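PDB 1ZHV: hypothetical protein Atu0741 from Agrobacterium tumefaciens str. C58, which is of unknown function but is built from two regions of the ACT clan, a class of domains that often bind small molecules in regulation. Local coordinates for residues F33-R38 against F94-F99; V79-S84 against A121-L126. One frame throughout, in Å; residues are numbered along the deposited sequence.

Contact 1. Residues F33-R38 against F94-F99; sequences FVSITR and FVVSTF
Val96 sets its branched end against the rim of the Phe33 ring. CZ of Phe33 lies 3.8 Å from CB of Val96, close to the plane of the ring, so the aromatic edge rather than a face meets the valine, and the two side chains arrive from opposite directions. Both methyls of Val96 are almost as near, CG1 at 3.9 Å from CZ of Phe33. Alongside, OG of Ser35 rests 3.5 Å from CG1 of Val96, a plain van der Waals touch. Phe33 carries CG anti to the backbone N (chi1 178°), an extended side chain that brings CZ to Val96. The ring is steadied from outside the pair: it stacks with His103 and packs on Val46, Leu105 and Cys64. The backbone N of Phe33 is separately hydrogen-bonded to Tyr13 OH. The two backbones stay well apart, with Ser35 and Val96 CA atoms 7.7 Å from each other, so side chains alone make this small surface contact. From the long strand 57-67 the sheet runs one way through 13-18 and 43-48 to 35-38, and another through 102-107 to 94-97. The contact links these two arms, one in the N-terminal region and one in the ACT domain.

Contact 2. Residues V79-S84 against A121-L126; sequences VLSVIS and AGHSLL
The imidazole of His123 has Val82 on one face and the carbonyl of Ser81 at its edge. CG2 of Val82 sits over that face, 4.1 Å from the ring centroid, a CH-pi contact displaced toward the CE1 and NE2 side of the ring. At the edge, NE2 of His123 donates to O of Ser81 over 2.9 Å, with a fairly straight N-H...O angle of 160°. The oxygen lies nearly in the imidazole plane, but NE2 stands well above the carbonyl plane, 66° out of it, and so misses the lone pairs. OG of Ser81 adds a close touch, 3.3 Å from CE1 of His123, although its hydrogen bond goes to Ile78 O, back within the helix.

With CG anti to its carbonyl carbon (chi1 -58°), His123 reaches over to helix 78-87. Its other nitrogen, ND1, is hydrogen-bonded to Ile4 N, so both ring nitrogens are engaged and the rotation of this buried imidazole is fixed. Leu6 and Leu118 also pack against it.

Just before the histidine, Gly122 closes helix 111-120 with a Schellman motif and turns the chain into strand 124-126. From strand 57-67 to strand 124-126 the elements follow the beta-alpha-beta-beta-alpha-beta order of the ferredoxin-like ACT fold, with strand 5-8 here pairing with both of those strands; His123 joins the fold's two helices, 78-87 and 111-120.

Contacts 1 and 2 have centres about 19 Å apart, yet they touch where CG2 of Val95, on strand 94-97, lies 4.0 Å from CG2 of Ile83, on helix 78-87. Helix and strand follow one another in the chain, so the ACT domain supplies a partner to each contact from neighbouring elements. Val95 and Val96 point to different sides of their strand, one serving the helix and the other the N-terminal region. Helix 78-87 in turn packs by Ile83 on Val95 while its Ser81 and Val82 meet His123. No active site or ligand is known to which the two could be related. Their segments alternate along the sequence, and both reach the same sheet.

Contact 1. Residues F33-R38 against F94-F99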
# COMPACT_ATOMS: atom_id res chain seq x y z
N PHE A 33 0.62 7.81 4.41
CA PHE A 33 1.59 7.19 3.51
C PHE A 33 1.66 7.98 2.22
O PHE A 33 0.63 8.30 1.63
CB PHE A 33 1.17 5.74 3.21
CG PHE A 33 2.09 5.03 2.26
CD1 PHE A 33 3.30 4.49 2.70
CD2 PHE A 33 1.75 4.89 0.93
CE1 PHE A 33 4.14 3.83 1.82
CE2 PHE A 33 2.59 4.22 0.03
CZ PHE A 33 3.79 3.69 0.48
N VAL A 34 2.88 8.29 1.78
CA VAL A 34 3.09 9.04 0.55
C VAL A 34 4.20 8.41 -0.28
O VAL A 34 5.29 8.15 0.22
CB VAL A 34 3.51 10.50 0.85
CG1 VAL A 34 3.75 11.26 -0.45
CG2 VAL A 34 2.44 11.18 1.69
N SER A 35 3.91 8.14 -1.55
CA SER A 35 4.93 7.58 -2.44
C SER A 35 4.87 8.32 -3.76
O SER A 35 3.90 8.20 -4.50
CB SER A 35 4.70 6.08 -2.66
OG SER A 35 5.80 5.53 -3.36
N ILE A 36 5.91 9.09 -4.03
CA ILE A 36 6.04 9.88 -5.25
C ILE A 36 7.13 9.25 -6.11
O ILE A 36 8.32 9.28 -5.74
CB ILE A 36 6.44 11.33 -4.89
CG1 ILE A 36 5.40 11.94 -3.95
CG2 ILE A 36 6.60 12.15 -6.17
CD1 ILE A 36 5.92 13.12 -3.14
N THR A 37 6.75 8.68 -7.24
CA THR A 37 7.72 8.02 -8.11
C THR A 37 7.73 8.60 -9.52
O THR A 37 6.70 8.65 -10.20
CB THR A 37 7.43 6.50 -8.15
OG1 THR A 37 7.57 5.98 -6.83
CG2 THR A 37 8.41 5.78 -9.07
N ARG A 38 8.90 9.05 -9.96
CA ARG A 38 9.03 9.60 -11.30
C ARG A 38 9.85 8.65 -12.16
O ARG A 38 10.92 8.18 -11.74
CB ARG A 38 9.70 10.98 -11.26
CG ARG A 38 9.60 11.74 -12.58
CD ARG A 38 10.44 13.01 -12.58
NE ARG A 38 10.01 13.99 -11.58
CZ ARG A 38 8.93 14.76 -11.70
NH1 ARG A 38 8.15 14.68 -12.77
NH2 ARG A 38 8.64 15.63 -10.74
N PHE A 94 -0.13 -3.79 -4.91
CA PHE A 94 0.65 -2.60 -5.22
C PHE A 94 1.68 -2.55 -4.10
O PHE A 94 1.34 -2.34 -2.94
CB PHE A 94 -0.27 -1.37 -5.19
CG PHE A 94 0.37 -0.12 -5.73
CD1 PHE A 94 1.27 0.61 -4.96
CD2 PHE A 94 0.07 0.33 -7.02
CE1 PHE A 94 1.86 1.77 -5.46
CE2 PHE A 94 0.66 1.49 -7.52
CZ PHE A 94 1.55 2.21 -6.74
N VAL A 95 2.94 -2.76 -4.45
CA VAL A 95 4.00 -2.79 -3.45
C VAL A 95 4.96 -1.63 -3.52
O VAL A 95 5.41 -1.25 -4.59
CB VAL A 95 4.83 -4.09 -3.57
CG1 VAL A 95 5.95 -4.11 -2.54
CG2 VAL A 95 3.92 -5.30 -3.40
N VAL A 96 5.28 -1.07 -2.36
CA VAL A 96 6.24 0.02 -2.31
C VAL A 96 7.30 -0.33 -1.27
O VAL A 96 7.06 -0.24 -0.06
CB VAL A 96 5.59 1.36 -1.93
CG1 VAL A 96 6.65 2.45 -1.84
CG2 VAL A 96 4.56 1.75 -2.97
N SER A 97 8.46 -0.76 -1.74
CA SER A 97 9.56 -1.09 -0.86
C SER A 97 10.19 0.24 -0.45
O SER A 97 10.13 1.22 -1.18
CB SER A 97 10.61 -1.95 -1.57
OG SER A 97 10.06 -3.20 -1.95
N THR A 98 10.77 0.26 0.75
CA THR A 98 11.45 1.44 1.26
C THR A 98 12.72 0.97 1.93
O THR A 98 12.95 -0.24 2.09
CB THR A 98 10.60 2.18 2.32
OG1 THR A 98 10.38 1.31 3.43
CG2 THR A 98 9.26 2.60 1.74
N PHE A 99 13.56 1.91 2.33
CA PHE A 99 14.80 1.56 3.01
C PHE A 99 14.51 0.61 4.18
O PHE A 99 15.12 -0.46 4.28
CB PHE A 99 15.48 2.85 3.49
CG PHE A 99 16.78 2.63 4.21
CD1 PHE A 99 16.80 2.29 5.56
CD2 PHE A 99 17.99 2.78 3.54
CE1 PHE A 99 18.00 2.10 6.23
CE2 PHE A 99 19.21 2.59 4.20
CZ PHE A 99 19.20 2.25 5.55

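Contact 2. Residues V79-S84 against A121-L126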
# COMPACT_ATOMS: atom_id res chain seq x y z
N VAL A 79 8.53 -10.25 0.85
CA VAL A 79 7.47 -9.74 -0.01
C VAL A 79 6.75 -10.90 -0.69
O VAL A 79 5.53 -10.94 -0.74
CB VAL A 79 8.04 -8.77 -1.07
CG1 VAL A 79 6.96 -8.40 -2.08
CG2 VAL A 79 8.54 -7.50 -0.39
N LEU A 80 7.52 -11.86 -1.20
CA LEU A 80 6.94 -13.02 -1.86
C LEU A 80 5.93 -13.74 -0.96
O LEU A 80 4.83 -14.08 -1.40
CB LEU A 80 8.05 -13.99 -2.27
CG LEU A 80 7.60 -15.34 -2.86
CD1 LEU A 80 6.91 -15.13 -4.19
CD2 LEU A 80 8.82 -16.24 -3.02
N SER A 81 6.31 -13.96 0.29
CA SER A 81 5.45 -14.67 1.24
C SER A 81 4.11 -14.00 1.43
O SER A 81 3.10 -14.66 1.71
CB SER A 81 6.15 -14.81 2.60
OG SER A 81 6.11 -13.60 3.34
N VAL A 82 4.08 -12.68 1.26
CA VAL A 82 2.85 -11.93 1.43
C VAL A 82 2.02 -11.82 0.14
O VAL A 82 0.82 -12.06 0.15
CB VAL A 82 3.15 -10.51 1.98
CG1 VAL A 82 1.89 -9.65 1.95
CG2 VAL A 82 3.64 -10.62 3.41
N ILE A 83 2.66 -11.49 -0.97
CA ILE A 83 1.90 -11.34 -2.21
C ILE A 83 1.50 -12.65 -2.89
O ILE A 83 0.54 -12.67 -3.65
CB ILE A 83 2.63 -10.44 -3.23
CG1 ILE A 83 3.91 -11.10 -3.72
CG2 ILE A 83 2.93 -9.08 -2.59
CD1 ILE A 83 4.50 -10.43 -4.96
N SER A 84 2.22 -13.74 -2.62
CA SER A 84 1.87 -15.01 -3.27
C SER A 84 0.42 -15.43 -3.01
O SER A 84 -0.32 -15.73 -3.95
CB SER A 84 2.82 -16.12 -2.81
OG SER A 84 2.53 -17.33 -3.49
N ALA A 121 -2.34 -17.98 5.42
CA ALA A 121 -0.95 -18.15 5.00
C ALA A 121 0.02 -18.06 6.17
O ALA A 121 1.24 -18.21 6.00
CB ALA A 121 -0.61 -17.11 3.93
N GLY A 122 -0.51 -17.81 7.37
CA GLY A 122 0.32 -17.74 8.56
C GLY A 122 0.78 -16.37 9.01
O GLY A 122 1.52 -16.25 9.99
N HIS A 123 0.36 -15.32 8.31
CA HIS A 123 0.76 -13.98 8.69
C HIS A 123 -0.11 -13.42 9.80
O HIS A 123 -1.24 -13.86 10.00
CB HIS A 123 0.72 -13.06 7.47
CG HIS A 123 1.59 -13.51 6.35
ND1 HIS A 123 2.96 -13.63 6.47
CD2 HIS A 123 1.29 -13.90 5.09
CE1 HIS A 123 3.47 -14.07 5.33
NE2 HIS A 123 2.47 -14.24 4.48
N SER A 124 0.44 -12.45 10.53
CA SER A 124 -0.27 -11.81 11.63
C SER A 124 -0.75 -10.45 11.14
O SER A 124 -0.03 -9.74 10.45
CB SER A 124 0.66 -11.63 12.83
OG SER A 124 -0.00 -10.99 13.90
N LEU A 125 -1.97 -10.08 11.50
CA LEU A 125 -2.49 -8.80 11.06
C LEU A 125 -2.98 -7.92 12.21
O LEU A 125 -3.77 -8.35 13.05
CB LEU A 125 -3.64 -9.00 10.07
CG LEU A 125 -3.35 -9.87 8.85
CD1 LEU A 125 -4.57 -9.88 7.95
CD2 LEU A 125 -2.13 -9.35 8.10
N LEU A 126 -2.47 -6.69 12.25
CA LEU A 126 -2.89 -5.73 13.26
C LEU A 126 -3.89 -4.86 12.50
O LEU A 126 -3.50 -4.04 11.66
CB LEU A 126 -1.70 -4.90 13.75
CG LEU A 126 -0.59 -5.62 14.51
CD1 LEU A 126 0.34 -4.58 15.12
CD2 LEU A 126 -1.17 -6.51 15.60